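Local coordinates for protein toll (Drosophila melanogaster, PDB 4LXR), which serves as the receptor for the activated cytokine Spätzle, setting dorsal-ventral polarity in the embryo and switching on antifungal immunity in the fly, at residues L306-I320 and T329-L341. Residues are numbered along the deposited sequence; the frame is centred on the assembly and turned at random.
Sequences LPGDLFEHSTQITNI and TLPATLLEHQVNL. With NAG (2-acetamido-2-deoxy-beta-D-glucopyranose), chain D; NAG (2-acetamido-2-deoxy-beta-D-glucopyranose), chain L.
Gln338 reaches across to the preceding coil and donates through NE2 to two backbone carbonyls, Phe311 O and Ser314 O, each 2.9 Å from NE2. Its chain bends at CG (chi2 63°), which turns the amide over CB of Phe311; Ser314 O lies in the amide plane, whereas NE2 stands above the carbonyl plane of Ser314. Phe311 O also accepts from Ser314 N, and its two donors arrive from opposite faces of the carbonyl plane. A leucine in place of Gln338 would probably leave Ser314 O without this donor and let the 311-314 turn shift against its neighbour. Asn340 ND2 gives a hydrogen bond to Thr315 O (2.9 Å), while Asn340 OD1 accepts from O6 of a GlcNAc; a second GlcNAc is linked covalently to Asn319 ND2. Two waters lie between the backbones: one accepts from Phe311 N and lies 2.7 Å from Leu334 O, another joins Thr315 O and Ile317 O to Asn340 N. Inside, Leu334, its CG anti to the backbone N (chi1 -172°), sets CG 3.8 Å from CE2 of Phe311 and CD2 4.0 Å from CD1 of Leu306. Leu334 O meets the edge of the Phe311 ring, whose faces carry Leu310 CG and Ile320 CD1. Leu341 CD1 packs 3.7 Å from CG1 of Ile320, the side chains crossing at about a right angle. At the outer surface the His337 ring lies under the backbone N of His313, and the imidazoles meet obliquely, planes 38° apart. Pro331 CG rests 3.2 Å from Leu306 O. Such repeated turns, stacked coil on coil with leucines and a phenylalanine inward, are typical of the convex side of the leucine-rich-repeat solenoid in the Toll ectodomain and of its return to the strand at Asn319 and Ile320.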
ATOM      1  N   LEU A 306      19.821 -19.121 -19.180  1.00 32.45           N
ATOM      2  CA  LEU A 306      21.067 -19.262 -18.432  1.00 26.47           C
ATOM      3  C   LEU A 306      21.627 -20.676 -18.602  1.00 39.08           C
ATOM      4  O   LEU A 306      20.869 -21.639 -18.745  1.00 32.00           O
ATOM      5  CB  LEU A 306      20.826 -18.989 -16.948  1.00 23.97           C
ATOM      6  CG  LEU A 306      20.224 -17.628 -16.595  1.00 28.58           C
ATOM      7  CD1 LEU A 306      19.903 -17.550 -15.097  1.00 26.79           C
ATOM      8  CD2 LEU A 306      21.149 -16.492 -17.026  1.00 22.24           C
ATOM      9  N   PRO A 307      22.960 -20.810 -18.593  1.00 33.27           N
ATOM     10  CA  PRO A 307      23.549 -22.150 -18.658  1.00 31.95           C
ATOM     11  C   PRO A 307      23.536 -22.782 -17.272  1.00 32.37           C
ATOM     12  O   PRO A 307      23.778 -22.074 -16.279  1.00 31.19           O
ATOM     13  CB  PRO A 307      24.998 -21.872 -19.092  1.00 38.35           C
ATOM     14  CG  PRO A 307      25.294 -20.512 -18.488  1.00 36.68           C
ATOM     15  CD  PRO A 307      23.977 -19.745 -18.571  1.00 31.57           C
ATOM     16  N   GLY A 308      23.274 -24.087 -17.220  1.00 29.38           N
ATOM     17  CA  GLY A 308      23.168 -24.835 -15.980  1.00 33.57           C
ATOM     18  C   GLY A 308      24.385 -24.806 -15.083  1.00 39.66           C
ATOM     19  O   GLY A 308      24.282 -25.102 -13.887  1.00 45.12           O
ATOM     20  N   ASP A 309      25.534 -24.452 -15.657  1.00 31.62           N
ATOM     21  CA  ASP A 309      26.799 -24.441 -14.930  1.00 33.97           C
ATOM     22  C   ASP A 309      27.198 -23.040 -14.447  1.00 34.88           C
ATOM     23  O   ASP A 309      28.352 -22.808 -14.067  1.00 44.05           O
ATOM     24  CB  ASP A 309      27.925 -25.051 -15.795  1.00 35.67           C
ATOM     25  CG  ASP A 309      28.184 -24.276 -17.099  1.00 39.87           C
ATOM     26  OD1 ASP A 309      27.868 -23.064 -17.193  1.00 37.47           O
ATOM     27  OD2 ASP A 309      28.720 -24.890 -18.050  1.00 50.00           O
ATOM     28  N   LEU A 310      26.241 -22.118 -14.461  1.00 30.68           N
ATOM     29  CA  LEU A 310      26.507 -20.706 -14.189  1.00 32.74           C
ATOM     30  C   LEU A 310      27.066 -20.445 -12.796  1.00 31.98           C
ATOM     31  O   LEU A 310      27.911 -19.570 -12.618  1.00 30.11           O
ATOM     32  CB  LEU A 310      25.242 -19.862 -14.411  1.00 30.43           C
ATOM     33  CG  LEU A 310      25.447 -18.338 -14.394  1.00 28.96           C
ATOM     34  CD1 LEU A 310      26.434 -17.928 -15.492  1.00 28.17           C
ATOM     35  CD2 LEU A 310      24.108 -17.579 -14.546  1.00 24.17           C
ATOM     36  N   PHE A 311      26.576 -21.187 -11.809  1.00 35.10           N
ATOM     37  CA  PHE A 311      26.987 -20.985 -10.427  1.00 27.83           C
ATOM     38  C   PHE A 311      27.655 -22.212  -9.834  1.00 37.68           C
ATOM     39  O   PHE A 311      27.648 -22.356  -8.607  1.00 37.88           O
ATOM     40  CB  PHE A 311      25.770 -20.710  -9.535  1.00 28.52           C
ATOM     41  CG  PHE A 311      24.866 -19.627 -10.033  1.00 31.27           C
ATOM     42  CD1 PHE A 311      25.331 -18.332 -10.202  1.00 31.37           C
ATOM     43  CD2 PHE A 311      23.523 -19.895 -10.269  1.00 29.41           C
ATOM     44  CE1 PHE A 311      24.491 -17.340 -10.647  1.00 28.57           C
ATOM     45  CE2 PHE A 311      22.676 -18.908 -10.700  1.00 26.96           C
ATOM     46  CZ  PHE A 311      23.152 -17.627 -10.896  1.00 31.89           C
ATOM     47  N   GLU A 312      28.203 -23.106 -10.662  1.00 31.41           N
ATOM     48  CA  GLU A 312      28.622 -24.401 -10.126  1.00 37.71           C
ATOM     49  C   GLU A 312      29.796 -24.260  -9.162  1.00 38.86           C
ATOM     50  O   GLU A 312      30.713 -23.476  -9.391  1.00 38.74           O
ATOM     51  CB  GLU A 312      28.891 -25.452 -11.218  1.00 37.28           C
ATOM     52  CG  GLU A 312      30.116 -25.209 -12.071  1.00 48.44           C
ATOM     53  CD  GLU A 312      30.469 -26.414 -12.939  1.00 46.64           C
ATOM     54  OE1 GLU A 312      31.655 -26.571 -13.294  1.00 49.79           O
ATOM     55  OE2 GLU A 312      29.563 -27.196 -13.267  1.00 39.82           O
ATOM     56  N   HIS A 313      29.714 -25.001  -8.062  1.00 35.70           N
ATOM     57  CA  HIS A 313      30.701 -24.964  -6.988  1.00 41.59           C
ATOM     58  C   HIS A 313      30.828 -23.613  -6.298  1.00 39.90           C
ATOM     59  O   HIS A 313      31.741 -23.416  -5.511  1.00 46.54           O
ATOM     60  CB  HIS A 313      32.070 -25.472  -7.459  1.00 41.19           C
ATOM     61  CG  HIS A 313      32.022 -26.856  -8.026  1.00 47.70           C
ATOM     62  ND1 HIS A 313      32.276 -27.127  -9.355  1.00 55.33           N
ATOM     63  CD2 HIS A 313      31.717 -28.043  -7.451  1.00 46.91           C
ATOM     64  CE1 HIS A 313      32.143 -28.424  -9.570  1.00 54.15           C
ATOM     65  NE2 HIS A 313      31.806 -29.003  -8.432  1.00 52.92           N
ATOM     66  N   SER A 314      29.908 -22.695  -6.573  1.00 35.32           N
ATOM     67  CA  SER A 314      29.882 -21.424  -5.844  1.00 33.81           C
ATOM     68  C   SER A 314      28.897 -21.532  -4.680  1.00 30.33           C
ATOM     69  O   SER A 314      27.757 -21.066  -4.750  1.00 34.90           O
ATOM     70  CB  SER A 314      29.541 -20.270  -6.785  1.00 31.29           C
ATOM     71  OG  SER A 314      30.589 -20.072  -7.735  1.00 34.05           O
ATOM     72  N   THR A 315      29.352 -22.165  -3.604  1.00 31.37           N
ATOM     73  CA  THR A 315      28.457 -22.656  -2.562  1.00 29.42           C
ATOM     74  C   THR A 315      28.023 -21.584  -1.566  1.00 34.44           C
ATOM     75  O   THR A 315      27.056 -21.782  -0.829  1.00 32.13           O
ATOM     76  CB  THR A 315      29.074 -23.855  -1.804  1.00 36.03           C
ATOM     77  OG1 THR A 315      30.150 -23.403  -0.975  1.00 37.33           O
ATOM     78  CG2 THR A 315      29.603 -24.903  -2.788  1.00 35.16           C
ATOM     79  N   GLN A 316      28.717 -20.448  -1.558  1.00 33.97           N
ATOM     80  CA  GLN A 316      28.429 -19.401  -0.578  1.00 31.07           C
ATOM     81  C   GLN A 316      27.403 -18.366  -1.025  1.00 27.16           C
ATOM     82  O   GLN A 316      27.115 -17.430  -0.289  1.00 30.89           O
ATOM     83  CB  GLN A 316      29.714 -18.687  -0.133  1.00 35.06           C
ATOM     84  CG  GLN A 316      30.725 -19.597   0.555  1.00 35.00           C
ATOM     85  CD  GLN A 316      30.092 -20.529   1.565  1.00 41.27           C
ATOM     86  OE1 GLN A 316      30.096 -21.752   1.389  1.00 43.05           O
ATOM     87  NE2 GLN A 316      29.540 -19.961   2.631  1.00 44.82           N
ATOM     88  N   ILE A 317      26.856 -18.511  -2.223  1.00 23.66           N
ATOM     89  CA  ILE A 317      25.881 -17.535  -2.703  1.00 25.77           C
ATOM     90  C   ILE A 317      24.630 -17.481  -1.807  1.00 33.98           C
ATOM     91  O   ILE A 317      24.031 -18.514  -1.493  1.00 27.14           O
ATOM     92  CB  ILE A 317      25.473 -17.826  -4.155  1.00 25.35           C
ATOM     93  CG1 ILE A 317      26.714 -17.739  -5.064  1.00 29.21           C
ATOM     94  CG2 ILE A 317      24.421 -16.853  -4.603  1.00 20.53           C
ATOM     95  CD1 ILE A 317      26.435 -17.999  -6.522  1.00 22.04           C
ATOM     96  N   THR A 318      24.252 -16.278  -1.388  1.00 26.82           N
ATOM     97  CA  THR A 318      23.114 -16.104  -0.492  1.00 26.50           C
ATOM     98  C   THR A 318      21.986 -15.293  -1.139  1.00 29.39           C
ATOM     99  O   THR A 318      20.831 -15.412  -0.747  1.00 26.25           O
ATOM    100  CB  THR A 318      23.544 -15.408   0.818  1.00 27.99           C
ATOM    101  OG1 THR A 318      24.142 -14.134   0.511  1.00 31.86           O
ATOM    102  CG2 THR A 318      24.546 -16.291   1.601  1.00 27.23           C
ATOM    103  N   ASN A 319      22.318 -14.458  -2.121  1.00 25.36           N
ATOM    104  CA  ASN A 319      21.313 -13.576  -2.702  1.00 23.33           C
ATOM    105  C   ASN A 319      21.448 -13.499  -4.196  1.00 29.67           C
ATOM    106  O   ASN A 319      22.508 -13.141  -4.701  1.00 29.44           O
ATOM    107  CB  ASN A 319      21.439 -12.171  -2.111  1.00 19.43           C
ATOM    108  CG  ASN A 319      21.199 -12.143  -0.614  1.00 27.08           C
ATOM    109  OD1 ASN A 319      22.080 -12.485   0.177  1.00 31.24           O
ATOM    110  ND2 ASN A 319      19.999 -11.726  -0.228  1.00 27.60           N
ATOM    111  N   ILE A 320      20.377 -13.847  -4.904  1.00 32.82           N
ATOM    112  CA  ILE A 320      20.363 -13.771  -6.359  1.00 25.71           C
ATOM    113  C   ILE A 320      19.141 -12.981  -6.802  1.00 30.41           C
ATOM    114  O   ILE A 320      18.013 -13.321  -6.455  1.00 28.83           O
ATOM    115  CB  ILE A 320      20.285 -15.165  -7.003  1.00 27.85           C
ATOM    116  CG1 ILE A 320      21.439 -16.047  -6.544  1.00 23.25           C
ATOM    117  CG2 ILE A 320      20.239 -15.064  -8.528  1.00 18.34           C
ATOM    118  CD1 ILE A 320      21.457 -17.415  -7.229  1.00 20.08           C
ATOM    119  N   THR A 329      12.321 -20.510 -18.788  1.00 33.67           N
ATOM    120  CA  THR A 329      12.547 -21.547 -17.781  1.00 31.45           C
ATOM    121  C   THR A 329      13.992 -21.463 -17.275  1.00 39.56           C
ATOM    122  O   THR A 329      14.746 -20.565 -17.663  1.00 41.15           O
ATOM    123  CB  THR A 329      12.255 -22.970 -18.339  1.00 47.28           C
ATOM    124  OG1 THR A 329      12.209 -23.928 -17.265  1.00 38.22           O
ATOM    125  CG2 THR A 329      13.310 -23.376 -19.367  1.00 38.83           C
ATOM    126  N   LEU A 330      14.362 -22.393 -16.400  1.00 28.42           N
ATOM    127  CA  LEU A 330      15.707 -22.462 -15.852  1.00 30.96           C
ATOM    128  C   LEU A 330      16.180 -23.901 -15.955  1.00 36.68           C
ATOM    129  O   LEU A 330      15.385 -24.811 -15.756  1.00 28.91           O
ATOM    130  CB  LEU A 330      15.696 -22.046 -14.382  1.00 30.08           C
ATOM    131  CG  LEU A 330      15.333 -20.596 -14.074  1.00 32.06           C
ATOM    132  CD1 LEU A 330      15.373 -20.375 -12.575  1.00 30.77           C
ATOM    133  CD2 LEU A 330      16.295 -19.651 -14.787  1.00 33.81           C
ATOM    134  N   PRO A 331      17.478 -24.118 -16.243  1.00 33.35           N
ATOM    135  CA  PRO A 331      17.964 -25.506 -16.271  1.00 34.25           C
ATOM    136  C   PRO A 331      17.811 -26.091 -14.879  1.00 36.48           C
ATOM    137  O   PRO A 331      17.984 -25.356 -13.912  1.00 30.68           O
ATOM    138  CB  PRO A 331      19.458 -25.373 -16.600  1.00 35.25           C
ATOM    139  CG  PRO A 331      19.710 -23.913 -16.857  1.00 35.76           C
ATOM    140  CD  PRO A 331      18.562 -23.127 -16.310  1.00 26.58           C
ATOM    141  N   ALA A 332      17.478 -27.371 -14.781  1.00 36.56           N
ATOM    142  CA  ALA A 332      17.282 -28.031 -13.495  1.00 40.34           C
ATOM    143  C   ALA A 332      18.512 -28.012 -12.566  1.00 39.30           C
ATOM    144  O   ALA A 332      18.362 -28.093 -11.351  1.00 38.48           O
ATOM    145  CB  ALA A 332      16.781 -29.493 -13.707  1.00 31.26           C
ATOM    146  N   THR A 333      19.720 -27.918 -13.124  1.00 38.68           N
ATOM    147  CA  THR A 333      20.937 -27.971 -12.298  1.00 35.25           C
ATOM    148  C   THR A 333      21.432 -26.593 -11.840  1.00 35.05           C
ATOM    149  O   THR A 333      22.417 -26.499 -11.113  1.00 35.52           O
ATOM    150  CB  THR A 333      22.111 -28.703 -13.013  1.00 33.56           C
ATOM    151  OG1 THR A 333      22.473 -27.990 -14.205  1.00 43.53           O
ATOM    152  CG2 THR A 333      21.741 -30.161 -13.365  1.00 33.66           C
ATOM    153  N   LEU A 334      20.747 -25.534 -12.262  1.00 29.87           N
ATOM    154  CA  LEU A 334      21.212 -24.172 -12.017  1.00 29.77           C
ATOM    155  C   LEU A 334      21.622 -23.896 -10.570  1.00 36.74           C
ATOM    156  O   LEU A 334      22.640 -23.241 -10.330  1.00 25.74           O
ATOM    157  CB  LEU A 334      20.164 -23.144 -12.443  1.00 30.74           C
ATOM    158  CG  LEU A 334      20.710 -21.712 -12.382  1.00 29.86           C
ATOM    159  CD1 LEU A 334      21.880 -21.544 -13.348  1.00 26.97           C
ATOM    160  CD2 LEU A 334      19.631 -20.686 -12.669  1.00 26.54           C
ATOM    161  N   LEU A 335      20.844 -24.410  -9.617  1.00 30.96           N
ATOM    162  CA  LEU A 335      21.046 -24.092  -8.204  1.00 31.06           C
ATOM    163  C   LEU A 335      21.467 -25.303  -7.387  1.00 34.58           C
ATOM    164  O   LEU A 335      21.323 -25.325  -6.165  1.00 36.37           O
ATOM    165  CB  LEU A 335      19.778 -23.486  -7.604  1.00 24.71           C
ATOM    166  CG  LEU A 335      19.267 -22.218  -8.285  1.00 27.54           C
ATOM    167  CD1 LEU A 335      17.926 -21.837  -7.729  1.00 24.75           C
ATOM    168  CD2 LEU A 335      20.242 -21.055  -8.120  1.00 23.83           C
ATOM    169  N   GLU A 336      21.997 -26.305  -8.070  1.00 30.58           N
ATOM    170  CA  GLU A 336      22.369 -27.570  -7.454  1.00 41.29           C
ATOM    171  C   GLU A 336      23.424 -27.429  -6.344  1.00 40.88           C
ATOM    172  O   GLU A 336      23.463 -28.223  -5.403  1.00 39.10           O
ATOM    173  CB  GLU A 336      22.866 -28.522  -8.546  1.00 49.43           C
ATOM    174  CG  GLU A 336      23.132 -29.935  -8.101  1.00 66.53           C
ATOM    175  CD  GLU A 336      23.844 -30.740  -9.172  1.00 79.01           C
ATOM    176  OE1 GLU A 336      23.872 -30.277 -10.337  1.00 75.91           O
ATOM    177  OE2 GLU A 336      24.384 -31.823  -8.846  1.00 86.28           O
ATOM    178  N   HIS A 337      24.280 -26.420  -6.443  1.00 34.91           N
ATOM    179  CA  HIS A 337      25.317 -26.236  -5.431  1.00 35.67           C
ATOM    180  C   HIS A 337      24.984 -25.140  -4.409  1.00 38.74           C
ATOM    181  O   HIS A 337      25.704 -24.954  -3.429  1.00 39.77           O
ATOM    182  CB  HIS A 337      26.682 -25.979  -6.093  1.00 38.24           C
ATOM    183  CG  HIS A 337      27.132 -27.090  -6.991  1.00 42.27           C
ATOM    184  ND1 HIS A 337      27.729 -28.237  -6.513  1.00 46.75           N
ATOM    185  CD2 HIS A 337      27.056 -27.240  -8.335  1.00 46.76           C
ATOM    186  CE1 HIS A 337      28.005 -29.045  -7.523  1.00 47.24           C
ATOM    187  NE2 HIS A 337      27.607 -28.464  -8.640  1.00 47.65           N
ATOM    188  N   GLN A 338      23.881 -24.431  -4.622  1.00 33.45           N
ATOM    189  CA  GLN A 338      23.556 -23.288  -3.776  1.00 32.60           C
ATOM    190  C   GLN A 338      22.886 -23.654  -2.437  1.00 31.73           C
ATOM    191  O   GLN A 338      21.776 -23.227  -2.134  1.00 38.10           O
ATOM    192  CB  GLN A 338      22.751 -22.244  -4.568  1.00 28.09           C
ATOM    193  CG  GLN A 338      23.632 -21.342  -5.457  1.00 23.95           C
ATOM    194  CD  GLN A 338      24.362 -22.127  -6.529  1.00 29.06           C
ATOM    195  OE1 GLN A 338      23.730 -22.792  -7.348  1.00 28.93           O
ATOM    196  NE2 GLN A 338      25.700 -22.080  -6.515  1.00 26.22           N
ATOM    197  N   VAL A 339      23.606 -24.413  -1.622  1.00 35.51           N
ATOM    198  CA  VAL A 339      23.108 -24.853  -0.321  1.00 41.62           C
ATOM    199  C   VAL A 339      22.844 -23.700   0.676  1.00 38.26           C
ATOM    200  O   VAL A 339      22.103 -23.866   1.642  1.00 35.60           O
ATOM    201  CB  VAL A 339      24.061 -25.918   0.296  1.00 37.15           C
ATOM    202  CG1 VAL A 339      25.364 -25.271   0.810  1.00 35.33           C
ATOM    203  CG2 VAL A 339      23.365 -26.692   1.388  1.00 42.78           C
ATOM    204  N   ASN A 340      23.433 -22.533   0.432  1.00 30.87           N
ATOM    205  CA  ASN A 340      23.298 -21.404   1.356  1.00 33.44           C
ATOM    206  C   ASN A 340      22.432 -20.271   0.829  1.00 30.88           C
ATOM    207  O   ASN A 340      22.401 -19.191   1.419  1.00 30.73           O
ATOM    208  CB  ASN A 340      24.676 -20.837   1.722  1.00 26.66           C
ATOM    209  CG  ASN A 340      25.496 -21.796   2.557  1.00 34.91           C
ATOM    210  OD1 ASN A 340      25.070 -22.221   3.628  1.00 37.88           O
ATOM    211  ND2 ASN A 340      26.680 -22.154   2.060  1.00 36.74           N
ATOM    212  N   LEU A 341      21.758 -20.498  -0.292  1.00 27.92           N
ATOM    213  CA  LEU A 341      20.939 -19.458  -0.902  1.00 25.43           C
ATOM    214  C   LEU A 341      19.800 -19.087   0.049  1.00 26.48           C
ATOM    215  O   LEU A 341      19.126 -19.969   0.580  1.00 28.28           O
ATOM    216  CB  LEU A 341      20.403 -19.944  -2.244  1.00 26.24           C
ATOM    217  CG  LEU A 341      19.593 -18.953  -3.080  1.00 27.90           C
ATOM    218  CD1 LEU A 341      20.431 -17.729  -3.442  1.00 26.31           C
ATOM    219  CD2 LEU A 341      19.066 -19.648  -4.327  1.00 24.01           C
TER
HETATM  220  C1  NAG D   1      19.725 -11.579   1.185  1.00 24.08           C
HETATM  221  C2  NAG D   1      19.664 -10.139   1.723  1.00 27.81           C
HETATM  222  C3  NAG D   1      19.258 -10.137   3.194  1.00 30.42           C
HETATM  223  C4  NAG D   1      17.990 -10.953   3.419  1.00 31.31           C
HETATM  224  C5  NAG D   1      18.140 -12.347   2.810  1.00 24.32           C
HETATM  225  C6  NAG D   1      16.881 -13.188   2.903  1.00 22.74           C
HETATM  226  C7  NAG D   1      21.117  -8.491   0.631  1.00 35.81           C
HETATM  227  C8  NAG D   1      22.480  -7.861   0.608  1.00 26.28           C
HETATM  228  N2  NAG D   1      20.928  -9.441   1.549  1.00 32.13           N
HETATM  229  O3  NAG D   1      19.059  -8.793   3.618  1.00 31.36           O
HETATM  230  O4  NAG D   1      17.779 -11.090   4.819  1.00 32.79           O
HETATM  231  O5  NAG D   1      18.463 -12.232   1.420  1.00 24.11           O
HETATM  232  O6  NAG D   1      15.745 -12.523   2.361  1.00 21.73           O
HETATM  233  O7  NAG D   1      20.230  -8.158  -0.151  1.00 37.36           O
HETATM  234  C1  NAG L2017      21.942 -24.470   5.467  1.00 47.23           C
HETATM  235  C2  NAG L2017      21.708 -25.930   4.984  1.00 67.34           C
HETATM  236  C3  NAG L2017      22.596 -26.914   5.750  1.00 67.89           C
HETATM  237  C4  NAG L2017      24.051 -26.480   5.676  1.00 63.64           C
HETATM  238  C5  NAG L2017      24.167 -25.084   6.275  1.00 59.50           C
HETATM  239  C6  NAG L2017      25.577 -24.539   6.246  1.00 58.38           C
HETATM  240  C7  NAG L2017      19.608 -26.311   6.236  1.00 62.05           C
HETATM  241  C8  NAG L2017      18.181 -26.761   6.133  1.00 61.00           C
HETATM  242  N2  NAG L2017      20.309 -26.320   5.092  1.00 63.53           N
HETATM  243  O3  NAG L2017      22.442 -28.215   5.195  1.00 75.92           O
HETATM  244  O4  NAG L2017      24.899 -27.406   6.351  1.00 57.91           O
HETATM  245  O5  NAG L2017      23.365 -24.182   5.498  1.00 54.68           O
HETATM  246  O6  NAG L2017      26.091 -24.519   4.920  1.00 56.68           O
HETATM  247  O7  NAG L2017      20.096 -25.948   7.304  1.00 60.20           O
HETATM  248  O   HOH W   1      17.485 -20.982 -18.630  1.00 31.95           O
HETATM  249  O   HOH W   2      25.069 -23.479 -11.565  1.00 34.26           O
HETATM  250  O   HOH W   3      24.621 -21.225  -1.694  1.00 31.57           O